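Long-range contacts in NS1 (Human bocavirus, PDB 4KW3), which probably nicks and unwinds viral replication origins to start rolling-circle DNA replication, using a divalent metal ion, this chain being its N-terminal origin-binding nuclease domain: residues K21-Q26 with H167-A172; L34-A39 with P160-I165; V77-V82 with I103-E108; Q136-I141 with G182-I187. All coordinates share one frame; numbering follows the deposited sequence.

Contact 1 (K21-Q26 with H167-A172); sequences KFPYPQ and HTLKKA
The amide N of Tyr-24 bonds back to the carbonyl O of Phe-22 at 2.7 Å, closing an inverse gamma turn centred on Pro-23, and the corner so formed meets Leu-169, Thr-168 and Ala-172 on helix 160-177. In the NS1 nuclease domain, a member of the HUH (Rep) endonuclease class, this turn is where the chain leaves strand 15-21, which lies between strands 114-122 and 185-191, and heads for helix 31-38. Between the two segments the contact is apolar, with no hydrogen bond across it. One methyl, Leu-169 CD2, touches both Pro-23 and Phe-22: it lies 4.0 Å from Pro-23 CD and equally near Phe-22 CZ, its side chain crossing both partners at about a right angle. Phe-22 takes part because its CG stands anti to the backbone N (chi1 -165°), and the ring extends until its far corner comes to the leucine. Pro-23 CD rests above one face of that same ring, offset to the rim, while Tyr-24 CB lies at the edge in the ring plane. The nearest pair of CA atoms, those of Pro-23 and Leu-169, is 7.2 Å apart. Outside the pair, Tyr-138 of helix 134-149 also covers Pro-23, and the Phe-22 side chain lies about 7 Å from that of His-115, a predicted metal ligand. Thr-168 divides its branches: OG1 is hydrogen-bonded to Asp-164 O within the helix, whereas CG2 touches Pro-23 O at 3.4 Å.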
loop_
_atom_site.group_PDB
_atom_site.type_symbol
_atom_site.label_atom_id
_atom_site.label_comp_id
_atom_site.label_asym_id
_atom_site.label_seq_id
_atom_site.Cartn_x
_atom_site.Cartn_y
_atom_site.Cartn_z
ATOM N N LYS A 21 1.510 3.199 8.612
ATOM C CA LYS A 21 2.908 3.628 8.479
ATOM C C LYS A 21 3.830 2.468 8.846
ATOM O O LYS A 21 3.725 1.928 9.943
ATOM C CB LYS A 21 3.210 4.778 9.435
ATOM C CG LYS A 21 3.289 6.148 8.820
ATOM C CD LYS A 21 4.009 7.126 9.767
ATOM C CE LYS A 21 3.139 7.544 10.967
ATOM N NZ LYS A 21 2.494 8.890 10.814
ATOM N N PHE A 22 4.729 2.070 7.952
ATOM C CA PHE A 22 5.712 1.048 8.310
ATOM C C PHE A 22 6.600 1.529 9.490
ATOM O O PHE A 22 7.309 2.530 9.391
ATOM C CB PHE A 22 6.563 0.678 7.093
ATOM C CG PHE A 22 7.336 -0.587 7.272
ATOM C CD1 PHE A 22 8.570 -0.577 7.888
ATOM C CD2 PHE A 22 6.816 -1.793 6.843
ATOM C CE1 PHE A 22 9.270 -1.751 8.069
ATOM C CE2 PHE A 22 7.516 -2.968 7.019
ATOM C CZ PHE A 22 8.744 -2.944 7.634
ATOM N N PRO A 23 6.567 0.818 10.619
ATOM C CA PRO A 23 7.202 1.408 11.806
ATOM C C PRO A 23 8.736 1.280 11.868
ATOM O O PRO A 23 9.274 0.742 12.841
ATOM C CB PRO A 23 6.546 0.650 12.964
ATOM C CG PRO A 23 6.027 -0.664 12.358
ATOM C CD PRO A 23 6.116 -0.566 10.848
ATOM N N TYR A 24 9.417 1.768 10.834
ATOM C CA TYR A 24 10.888 1.799 10.784
ATOM C C TYR A 24 11.383 3.110 10.188
ATOM O O TYR A 24 11.416 3.286 8.969
ATOM C CB TYR A 24 11.424 0.613 9.971
ATOM C CG TYR A 24 12.931 0.473 9.966
ATOM C CD1 TYR A 24 13.634 0.117 11.115
ATOM C CD2 TYR A 24 13.649 0.637 8.796
ATOM C CE1 TYR A 24 15.018 -0.019 11.100
ATOM C CE2 TYR A 24 15.031 0.492 8.772
ATOM C CZ TYR A 24 15.708 0.164 9.919
ATOM O OH TYR A 24 17.081 0.029 9.870
ATOM N N PRO A 25 11.776 4.040 11.056
ATOM C CA PRO A 25 12.143 5.399 10.638
ATOM C C PRO A 25 13.311 5.453 9.643
ATOM O O PRO A 25 13.325 6.328 8.780
ATOM C CB PRO A 25 12.507 6.078 11.956
ATOM C CG PRO A 25 11.749 5.293 13.009
ATOM C CD PRO A 25 11.787 3.880 12.521
ATOM N N GLN A 26 14.260 4.526 9.754
ATOM C CA GLN A 26 15.449 4.510 8.890
ATOM C C GLN A 26 15.229 3.792 7.555
ATOM O O GLN A 26 16.195 3.464 6.875
ATOM C CB GLN A 26 16.640 3.858 9.609
ATOM C CG GLN A 26 17.058 4.508 10.927
ATOM C CD GLN A 26 16.146 4.141 12.102
ATOM O OE1 GLN A 26 15.259 3.288 11.987
ATOM N NE2 GLN A 26 16.356 4.803 13.234
ATOM N N HIS A 167 12.639 -7.416 15.044
ATOM C CA HIS A 167 12.264 -7.344 16.449
ATOM C C HIS A 167 11.491 -6.063 16.739
ATOM O O HIS A 167 10.617 -6.041 17.612
ATOM C CB HIS A 167 13.483 -7.508 17.355
ATOM C CG HIS A 167 14.086 -8.878 17.290
ATOM N ND1 HIS A 167 13.382 -10.017 17.626
ATOM C CD2 HIS A 167 15.315 -9.298 16.906
ATOM C CE1 HIS A 167 14.153 -11.077 17.459
ATOM N NE2 HIS A 167 15.332 -10.668 17.022
ATOM N N THR A 168 11.779 -5.017 15.965
ATOM C CA THR A 168 10.985 -3.790 15.995
ATOM C C THR A 168 9.507 -4.068 15.635
ATOM O O THR A 168 8.586 -3.595 16.298
ATOM C CB THR A 168 11.558 -2.748 15.032
ATOM O OG1 THR A 168 12.891 -2.403 15.426
ATOM C CG2 THR A 168 10.691 -1.505 15.009
ATOM N N LEU A 169 9.300 -4.860 14.589
ATOM C CA LEU A 169 7.972 -5.291 14.189
ATOM C C LEU A 169 7.267 -6.114 15.273
ATOM O O LEU A 169 6.081 -5.919 15.538
ATOM C CB LEU A 169 8.054 -6.091 12.885
ATOM C CG LEU A 169 8.559 -5.308 11.665
ATOM C CD1 LEU A 169 8.816 -6.248 10.508
ATOM C CD2 LEU A 169 7.576 -4.234 11.258
ATOM N N LYS A 170 7.988 -7.056 15.877
ATOM C CA LYS A 170 7.399 -7.935 16.880
ATOM C C LYS A 170 7.002 -7.161 18.136
ATOM O O LYS A 170 6.004 -7.473 18.777
ATOM C CB LYS A 170 8.340 -9.102 17.234
ATOM C CG LYS A 170 8.494 -10.163 16.124
ATOM C CD LYS A 170 9.204 -11.419 16.614
ATOM C CE LYS A 170 8.270 -12.386 17.348
ATOM N NZ LYS A 170 7.298 -13.028 16.393
ATOM N N LYS A 171 7.786 -6.150 18.478
ATOM C CA LYS A 171 7.494 -5.322 19.635
ATOM C C LYS A 171 6.242 -4.494 19.355
ATOM O O LYS A 171 5.333 -4.402 20.193
ATOM C CB LYS A 171 8.692 -4.426 19.953
ATOM C CG LYS A 171 8.461 -3.440 21.063
ATOM C CD LYS A 171 9.755 -2.713 21.405
ATOM C CE LYS A 171 9.506 -1.516 22.316
ATOM N NZ LYS A 171 8.995 -0.337 21.555
ATOM N N ALA A 172 6.203 -3.907 18.162
ATOM C CA ALA A 172 5.045 -3.148 17.710
ATOM C C ALA A 172 3.793 -4.013 17.738
ATOM O O ALA A 172 2.706 -3.548 18.107
ATOM C CB ALA A 172 5.277 -2.614 16.297
#

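Contact 2 (L34-A39 with P160-I165); sequences LHALLA and PEEADI
Leu-37 sets its CG opposite the carbonyl carbon (chi1 -74°), a rotation that carries CD1 between Glu-162 and Ile-165 of the neighbouring helix, while Glu-162 runs out straight past CG (chi2 174°) until its carboxylate passes Ala-36. Leu-37 CD1 lies 3.7 Å from Ile-165 CG2 and just as close to the backbone O of Glu-162. The other methyl, CD2, comes to 4.2 Å from Glu-162 CB as the two side chains cross at a slant. One turn earlier, Leu-34 CD2 reaches Ile-165 CD1 at 4.3 Å, although its CB bond leads away from helix 160-177. The arrangement is a helix-helix packing between helix 31-38 and the first turns of helix 160-177, on the helical flank of the nuclease domain; the axes of the two short segments approach to 10.4 Å and cross at -65°. Leu-33, also of helix 31-38, adds to the same interface against Glu-162 and Ile-165. The buried glutamate has polar partners too: OE1 accepts a hydrogen bond from the backbone N of Glu-159 and forms a salt bridge with Arg-156, which should stabilise its charge and steady the carboxylate. Its OE2 meets the methyl CB of Ala-36 at 3.3 Å.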
loop_
_atom_site.group_PDB
_atom_site.type_symbol
_atom_site.label_atom_id
_atom_site.label_comp_id
_atom_site.label_asym_id
_atom_site.label_seq_id
_atom_site.Cartn_x
_atom_site.Cartn_y
_atom_site.Cartn_z
ATOM N N LEU A 34 14.838 -3.823 3.528
ATOM C CA LEU A 34 13.451 -4.166 3.229
ATOM C C LEU A 34 13.364 -5.007 1.967
ATOM O O LEU A 34 12.504 -5.891 1.879
ATOM C CB LEU A 34 12.520 -2.939 3.133
ATOM C CG LEU A 34 12.322 -2.154 4.428
ATOM C CD1 LEU A 34 11.279 -1.073 4.259
ATOM C CD2 LEU A 34 11.989 -3.068 5.609
ATOM N N HIS A 35 14.265 -4.755 1.010
ATOM C CA HIS A 35 14.300 -5.552 -0.221
ATOM C C HIS A 35 14.424 -7.021 0.152
ATOM O O HIS A 35 13.736 -7.866 -0.421
ATOM C CB HIS A 35 15.477 -5.177 -1.151
ATOM C CG HIS A 35 15.465 -3.757 -1.626
ATOM N ND1 HIS A 35 16.584 -3.138 -2.133
ATOM C CD2 HIS A 35 14.477 -2.834 -1.661
ATOM C CE1 HIS A 35 16.289 -1.892 -2.454
ATOM N NE2 HIS A 35 15.017 -1.681 -2.175
ATOM N N ALA A 36 15.291 -7.310 1.127
ATOM C CA ALA A 36 15.575 -8.681 1.514
ATOM C C ALA A 36 14.459 -9.283 2.381
ATOM O O ALA A 36 14.007 -10.413 2.131
ATOM C CB ALA A 36 16.921 -8.747 2.241
ATOM N N LEU A 37 14.018 -8.522 3.384
ATOM C CA LEU A 37 12.981 -8.985 4.310
ATOM C C LEU A 37 11.616 -9.196 3.629
ATOM O O LEU A 37 10.896 -10.141 3.952
ATOM C CB LEU A 37 12.865 -8.040 5.509
ATOM C CG LEU A 37 13.968 -8.081 6.576
ATOM C CD1 LEU A 37 13.849 -6.889 7.537
ATOM C CD2 LEU A 37 13.961 -9.391 7.351
ATOM N N LEU A 38 11.256 -8.310 2.700
ATOM C CA LEU A 38 9.938 -8.371 2.066
ATOM C C LEU A 38 9.933 -8.931 0.644
ATOM O O LEU A 38 8.923 -9.478 0.195
ATOM C CB LEU A 38 9.283 -6.984 2.045
ATOM C CG LEU A 38 9.177 -6.296 3.402
ATOM C CD1 LEU A 38 8.472 -4.966 3.253
ATOM C CD2 LEU A 38 8.472 -7.193 4.419
ATOM N N ALA A 39 11.050 -8.802 -0.064
ATOM C CA ALA A 39 11.081 -9.124 -1.491
ATOM C C ALA A 39 12.344 -9.896 -1.833
ATOM O O ALA A 39 13.079 -9.547 -2.773
ATOM C CB ALA A 39 10.995 -7.847 -2.321
ATOM N N PRO A 160 22.387 -8.723 11.049
ATOM C CA PRO A 160 22.038 -8.017 12.293
ATOM C C PRO A 160 21.021 -6.888 12.124
ATOM O O PRO A 160 20.042 -6.859 12.866
ATOM C CB PRO A 160 23.387 -7.454 12.764
ATOM C CG PRO A 160 24.376 -8.395 12.220
ATOM C CD PRO A 160 23.845 -8.869 10.890
ATOM N N GLU A 161 21.234 -5.991 11.169
ATOM C CA GLU A 161 20.278 -4.914 10.921
ATOM C C GLU A 161 18.898 -5.425 10.513
ATOM O O GLU A 161 17.883 -4.829 10.875
ATOM C CB GLU A 161 20.817 -3.950 9.881
ATOM C CG GLU A 161 21.573 -2.810 10.490
ATOM C CD GLU A 161 22.505 -2.162 9.508
ATOM O OE1 GLU A 161 23.106 -2.897 8.696
ATOM O OE2 GLU A 161 22.635 -0.923 9.541
ATOM N N GLU A 162 18.868 -6.511 9.741
ATOM C CA GLU A 162 17.607 -7.136 9.349
ATOM C C GLU A 162 16.871 -7.653 10.582
ATOM O O GLU A 162 15.650 -7.546 10.676
ATOM C CB GLU A 162 17.841 -8.274 8.359
ATOM C CG GLU A 162 18.573 -7.875 7.092
ATOM C CD GLU A 162 18.907 -9.079 6.216
ATOM O OE1 GLU A 162 19.241 -10.150 6.769
ATOM O OE2 GLU A 162 18.818 -8.965 4.973
ATOM N N ALA A 163 17.623 -8.215 11.522
ATOM C CA ALA A 163 17.052 -8.746 12.755
ATOM C C ALA A 163 16.518 -7.614 13.649
ATOM O O ALA A 163 15.539 -7.781 14.376
ATOM C CB ALA A 163 18.080 -9.574 13.488
ATOM N N ASP A 164 17.173 -6.462 13.591
ATOM C CA ASP A 164 16.718 -5.290 14.322
ATOM C C ASP A 164 15.307 -4.855 13.892
ATOM O O ASP A 164 14.428 -4.614 14.727
ATOM C CB ASP A 164 17.709 -4.149 14.123
ATOM C CG ASP A 164 17.224 -2.853 14.722
ATOM O OD1 ASP A 164 17.199 -2.746 15.967
ATOM O OD2 ASP A 164 16.875 -1.936 13.941
ATOM N N ILE A 165 15.090 -4.791 12.582
ATOM C CA ILE A 165 13.786 -4.463 12.025
ATOM C C ILE A 165 12.738 -5.487 12.456
ATOM O O ILE A 165 11.635 -5.128 12.871
ATOM C CB ILE A 165 13.858 -4.408 10.481
ATOM C CG1 ILE A 165 14.734 -3.232 10.039
ATOM C CG2 ILE A 165 12.455 -4.333 9.860
ATOM C CD1 ILE A 165 15.046 -3.225 8.570
#

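Contact 3 (V77-V82 with I103-E108)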
loop_
_atom_site.group_PDB
_atom_site.type_symbol
_atom_site.label_atom_id
_atom_site.label_comp_id
_atom_site.label_asym_id
_atom_site.label_seq_id
_atom_site.Cartn_x
_atom_site.Cartn_y
_atom_site.Cartn_z
ATOM N N VAL A 77 4.801 -6.152 -2.288
ATOM C CA VAL A 77 4.615 -7.173 -1.265
ATOM C C VAL A 77 3.932 -6.594 -0.020
ATOM O O VAL A 77 2.983 -7.185 0.510
ATOM C CB VAL A 77 5.965 -7.806 -0.871
ATOM C CG1 VAL A 77 5.797 -8.852 0.261
ATOM C CG2 VAL A 77 6.601 -8.441 -2.084
ATOM N N LEU A 78 4.412 -5.436 0.426
ATOM C CA LEU A 78 3.836 -4.733 1.569
ATOM C C LEU A 78 2.345 -4.541 1.327
ATOM O O LEU A 78 1.496 -4.772 2.198
ATOM C CB LEU A 78 4.497 -3.363 1.747
ATOM C CG LEU A 78 3.874 -2.560 2.893
ATOM C CD1 LEU A 78 3.950 -3.348 4.192
ATOM C CD2 LEU A 78 4.504 -1.183 3.053
ATOM N N CYS A 79 2.048 -4.128 0.108
ATOM C CA CYS A 79 0.695 -3.877 -0.311
ATOM C C CYS A 79 -0.170 -5.156 -0.282
ATOM O O CYS A 79 -1.309 -5.109 0.156
ATOM C CB CYS A 79 0.732 -3.228 -1.699
ATOM S SG CYS A 79 -0.833 -2.637 -2.285
ATOM N N LYS A 80 0.359 -6.291 -0.744
ATOM C CA LYS A 80 -0.371 -7.563 -0.637
ATOM C C LYS A 80 -0.574 -7.978 0.826
ATOM O O LYS A 80 -1.617 -8.521 1.183
ATOM C CB LYS A 80 0.350 -8.685 -1.381
ATOM C CG LYS A 80 0.519 -8.446 -2.878
ATOM C CD LYS A 80 1.450 -9.481 -3.508
ATOM C CE LYS A 80 1.862 -9.091 -4.908
ATOM N NZ LYS A 80 2.746 -10.142 -5.510
ATOM N N ALA A 81 0.443 -7.739 1.655
ATOM C CA ALA A 81 0.388 -8.068 3.071
ATOM C C ALA A 81 -0.778 -7.333 3.738
ATOM O O ALA A 81 -1.612 -7.945 4.421
ATOM C CB ALA A 81 1.709 -7.714 3.748
ATOM N N VAL A 82 -0.825 -6.019 3.527
ATOM C CA VAL A 82 -1.881 -5.183 4.074
ATOM C C VAL A 82 -3.267 -5.623 3.584
ATOM O O VAL A 82 -4.213 -5.711 4.379
ATOM C CB VAL A 82 -1.627 -3.685 3.750
ATOM C CG1 VAL A 82 -2.817 -2.843 4.132
ATOM C CG2 VAL A 82 -0.387 -3.184 4.482
ATOM N N ILE A 103 -12.279 -3.807 -0.982
ATOM C CA ILE A 103 -11.004 -3.362 -0.430
ATOM C C ILE A 103 -10.089 -2.811 -1.523
ATOM O O ILE A 103 -9.816 -3.490 -2.517
ATOM C CB ILE A 103 -10.272 -4.529 0.281
ATOM C CG1 ILE A 103 -11.128 -5.081 1.428
ATOM C CG2 ILE A 103 -8.887 -4.083 0.791
ATOM C CD1 ILE A 103 -10.706 -6.437 1.898
ATOM N N ILE A 104 -9.620 -1.579 -1.334
ATOM C CA ILE A 104 -8.513 -1.055 -2.130
ATOM C C ILE A 104 -7.319 -0.774 -1.208
ATOM O O ILE A 104 -7.496 -0.237 -0.100
ATOM C CB ILE A 104 -8.897 0.214 -2.877
ATOM C CG1 ILE A 104 -10.012 -0.093 -3.890
ATOM C CG2 ILE A 104 -7.639 0.839 -3.549
ATOM C CD1 ILE A 104 -10.728 1.159 -4.447
ATOM N N VAL A 105 -6.120 -1.165 -1.648
ATOM C CA VAL A 105 -4.891 -0.888 -0.910
ATOM C C VAL A 105 -3.876 -0.306 -1.881
ATOM O O VAL A 105 -3.735 -0.777 -3.017
ATOM C CB VAL A 105 -4.300 -2.154 -0.174
ATOM C CG1 VAL A 105 -2.951 -1.848 0.477
ATOM C CG2 VAL A 105 -5.236 -2.668 0.892
ATOM N N GLN A 106 -3.200 0.749 -1.439
ATOM C CA GLN A 106 -2.128 1.350 -2.214
ATOM C C GLN A 106 -0.940 1.701 -1.316
ATOM O O GLN A 106 -1.068 2.466 -0.357
ATOM C CB GLN A 106 -2.623 2.599 -2.931
ATOM C CG GLN A 106 -1.575 3.296 -3.792
ATOM C CD GLN A 106 -2.200 4.270 -4.778
ATOM O OE1 GLN A 106 -2.914 3.864 -5.706
ATOM N NE2 GLN A 106 -1.951 5.560 -4.574
ATOM N N SER A 107 0.219 1.146 -1.649
ATOM C CA SER A 107 1.470 1.456 -0.958
ATOM C C SER A 107 2.180 2.640 -1.624
ATOM O O SER A 107 2.072 2.839 -2.824
ATOM C CB SER A 107 2.376 0.229 -0.943
ATOM O OG SER A 107 2.551 -0.280 -2.254
ATOM N N GLU A 108 2.892 3.431 -0.831
ATOM C CA GLU A 108 3.552 4.622 -1.331
ATOM C C GLU A 108 4.862 4.851 -0.599
ATOM O O GLU A 108 4.910 4.818 0.622
ATOM C CB GLU A 108 2.649 5.844 -1.177
ATOM C CG GLU A 108 3.366 7.203 -1.201
ATOM C CD GLU A 108 2.401 8.389 -1.062
ATOM O OE1 GLU A 108 1.170 8.166 -1.058
ATOM O OE2 GLU A 108 2.868 9.545 -0.950
#
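Helix 77-82 lies across strand 103-108 with its direction largely reversed, at 147°, and the axes of the two short segments come within 7.6 Å. The nearest CA atoms, those of Cys-79 and Ser-107, are 5.4 Å apart, and the small side chains of these two residues meet at this point. Cys-79 holds SG anti to its backbone N (chi1 -172°), placing the sulfur over the strand, 3.6 Å from Val-105 CG1 and 3.5 Å from Val-105 O. Its CB meets Ser-107 OG at 3.5 Å. One turn on, Val-82 CG1 crosses at a slant to Val-105 CG1, at 3.8 Å, and continues the hydrophobic layer. This is the helix-on-sheet packing of the HUH nuclease fold, helix 74-94 covering one face of the central sheet. Ser-107 OG, buried among these apolar contacts, is satisfied by a hydrogen bond to Gly-75 O at the start of that helix. Strand alternation directs Gln-106 and Glu-108 away from the helix, and Gln-106 is hydrogen-bonded to Thr-245, Arg-257 and Leu-212. The same strand therefore packs on helix 74-94 by one face and carries the predicted metal ligand Glu-108 on the other.

Contact 4 (Q136-I141 with G182-I187); sequences QFYGLI and GGNMQI
Met-185 lays its terminal methyl over one face of the Phe-137 ring, a CH-pi contact in which CE stands 3.8 Å from the ring centroid and 28° off the normal, with the sulfur following obliquely in a Met-aromatic contact. The methyl sits nearer one side of the ring, 3.4 Å from Phe-137 CD2. A bend at chi2 (58°) turns the methionine chain toward the phenylalanine, and the same methyl meets Ile-141 CD1 at 3.7 Å, one helical turn further on. Closer to the strand, Met-185 CB and Tyr-138 CB lie 3.7 Å apart as the two side chains slide past each other in opposite directions. The Tyr-138 ring then extends beside Asn-184, bringing its hydroxyl OH within 3.5 Å of Asn-184 CB; the amide ND2 of this asparagine is hydrogen-bonded to Thr-181 O. Gly-182 and Gly-183, both at positive phi, shape the approach to the strand, and Gln-186 NE2 donates back to Gly-183 O at 2.9 Å. The Phe-137 ring also meets Tyr-18 of strand 15-21 edge-to-face. Helix 134-149 is thereby packed against strand 185-191, which pairs antiparallel with strand 15-21: a layer of helix on a central sheet, as in HUH endonucleases, with the side chain of Met-185 about 9 Å from that of His-117, a predicted metal ligand.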
loop_
_atom_site.group_PDB
_atom_site.type_symbol
_atom_site.label_atom_id
_atom_site.label_comp_id
_atom_site.label_asym_id
_atom_site.label_seq_id
_atom_site.Cartn_x
_atom_site.Cartn_y
_atom_site.Cartn_z
ATOM N N GLN A 136 -6.178 -3.281 16.420
ATOM C CA GLN A 136 -6.422 -4.623 15.940
ATOM C C GLN A 136 -5.947 -4.748 14.491
ATOM O O GLN A 136 -5.243 -5.696 14.138
ATOM C CB GLN A 136 -7.914 -4.930 16.057
ATOM C CG GLN A 136 -8.360 -6.277 15.551
ATOM C CD GLN A 136 -9.872 -6.374 15.393
ATOM O OE1 GLN A 136 -10.587 -5.370 15.468
ATOM N NE2 GLN A 136 -10.370 -7.593 15.217
ATOM N N PHE A 137 -6.326 -3.771 13.669
ATOM C CA PHE A 137 -5.978 -3.743 12.258
ATOM C C PHE A 137 -4.458 -3.682 12.128
ATOM O O PHE A 137 -3.864 -4.426 11.345
ATOM C CB PHE A 137 -6.634 -2.539 11.577
ATOM C CG PHE A 137 -6.748 -2.662 10.073
ATOM C CD1 PHE A 137 -6.163 -3.728 9.391
ATOM C CD2 PHE A 137 -7.441 -1.703 9.341
ATOM C CE1 PHE A 137 -6.272 -3.843 8.004
ATOM C CE2 PHE A 137 -7.539 -1.800 7.962
ATOM C CZ PHE A 137 -6.961 -2.877 7.289
ATOM N N TYR A 138 -3.848 -2.795 12.908
ATOM C CA TYR A 138 -2.396 -2.645 12.980
ATOM C C TYR A 138 -1.710 -3.982 13.284
ATOM O O TYR A 138 -0.709 -4.331 12.651
ATOM C CB TYR A 138 -2.032 -1.632 14.064
ATOM C CG TYR A 138 -0.577 -1.197 14.081
ATOM C CD1 TYR A 138 0.080 -0.822 12.911
ATOM C CD2 TYR A 138 0.133 -1.129 15.280
ATOM C CE1 TYR A 138 1.413 -0.407 12.932
ATOM C CE2 TYR A 138 1.450 -0.724 15.312
ATOM C CZ TYR A 138 2.091 -0.370 14.137
ATOM O OH TYR A 138 3.401 0.032 14.189
ATOM N N GLY A 139 -2.254 -4.726 14.242
ATOM C CA GLY A 139 -1.658 -5.979 14.656
ATOM C C GLY A 139 -1.760 -7.059 13.595
ATOM O O GLY A 139 -0.820 -7.804 13.357
ATOM N N LEU A 140 -2.913 -7.139 12.953
ATOM C CA LEU A 140 -3.103 -8.050 11.852
ATOM C C LEU A 140 -2.132 -7.732 10.701
ATOM O O LEU A 140 -1.599 -8.641 10.061
ATOM C CB LEU A 140 -4.542 -7.971 11.367
ATOM C CG LEU A 140 -5.620 -8.414 12.356
ATOM C CD1 LEU A 140 -7.002 -8.200 11.737
ATOM C CD2 LEU A 140 -5.426 -9.855 12.725
ATOM N N ILE A 141 -1.915 -6.444 10.433
ATOM C CA ILE A 141 -1.010 -6.040 9.358
ATOM C C ILE A 141 0.389 -6.478 9.699
ATOM O O ILE A 141 1.085 -7.042 8.856
ATOM C CB ILE A 141 -1.016 -4.528 9.101
ATOM C CG1 ILE A 141 -2.275 -4.130 8.326
ATOM C CG2 ILE A 141 0.222 -4.104 8.315
ATOM C CD1 ILE A 141 -2.516 -2.623 8.260
ATOM N N GLY A 182 1.196 3.644 18.209
ATOM C CA GLY A 182 2.257 4.615 18.044
ATOM C C GLY A 182 1.978 5.642 16.969
ATOM O O GLY A 182 2.892 6.311 16.513
ATOM N N GLY A 183 0.719 5.777 16.562
ATOM C CA GLY A 183 0.372 6.681 15.477
ATOM C C GLY A 183 0.560 6.109 14.079
ATOM O O GLY A 183 0.338 6.799 13.087
ATOM N N ASN A 184 0.962 4.843 14.004
ATOM C CA ASN A 184 1.260 4.175 12.740
ATOM C C ASN A 184 0.062 3.493 12.108
ATOM O O ASN A 184 0.182 2.820 11.086
ATOM C CB ASN A 184 2.375 3.162 12.945
ATOM C CG ASN A 184 3.601 3.794 13.518
ATOM O OD1 ASN A 184 4.216 4.642 12.883
ATOM N ND2 ASN A 184 3.953 3.412 14.731
ATOM N N MET A 185 -1.088 3.622 12.751
ATOM C CA MET A 185 -2.330 3.149 12.156
ATOM C C MET A 185 -3.392 4.188 12.497
ATOM O O MET A 185 -3.767 4.348 13.662
ATOM C CB MET A 185 -2.718 1.758 12.691
ATOM C CG MET A 185 -3.819 1.100 11.884
ATOM S SD MET A 185 -3.280 0.966 10.165
ATOM C CE MET A 185 -4.670 0.190 9.415
ATOM N N GLN A 186 -3.858 4.919 11.493
ATOM C CA GLN A 186 -4.822 5.981 11.758
ATOM C C GLN A 186 -5.974 5.906 10.790
ATOM O O GLN A 186 -5.801 5.449 9.657
ATOM C CB GLN A 186 -4.155 7.356 11.714
ATOM C CG GLN A 186 -3.091 7.515 12.801
ATOM C CD GLN A 186 -2.617 8.934 12.954
ATOM O OE1 GLN A 186 -3.421 9.836 13.154
ATOM N NE2 GLN A 186 -1.312 9.146 12.859
ATOM N N ILE A 187 -7.158 6.302 11.253
ATOM C CA ILE A 187 -8.308 6.407 10.366
ATOM C C ILE A 187 -8.393 7.857 9.843
ATOM O O ILE A 187 -8.135 8.799 10.581
ATOM C CB ILE A 187 -9.605 5.981 11.095
ATOM C CG1 ILE A 187 -10.784 5.866 10.128
ATOM C CG2 ILE A 187 -9.954 6.910 12.261
ATOM C CD1 ILE A 187 -11.906 4.970 10.669
#

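In the fold
From the N terminus, the chain opens contact 1 after strand 15-21 and contact 2 on helix 31-38. Contact 3 opens next and is the first to close, a short loop from helix 74-94 to strand 101-109 within the spans of both. Helix 134-149 then starts contact 4; helix 160-177 closes contact 2, which lies wholly within the span of contact 1, and about two turns later contact 1, before strand 185-191 completes contact 4, which crosses both. Contacts 1 and 2 touch through Tyr-24 and Ile-165. Pro-23 against Tyr-138 ties the loop after strand 15-21 to helix 134-149, and Val-82 against Ile-141 ties that helix to helix 74-94; contacts 3 and 4 reach the same sheet.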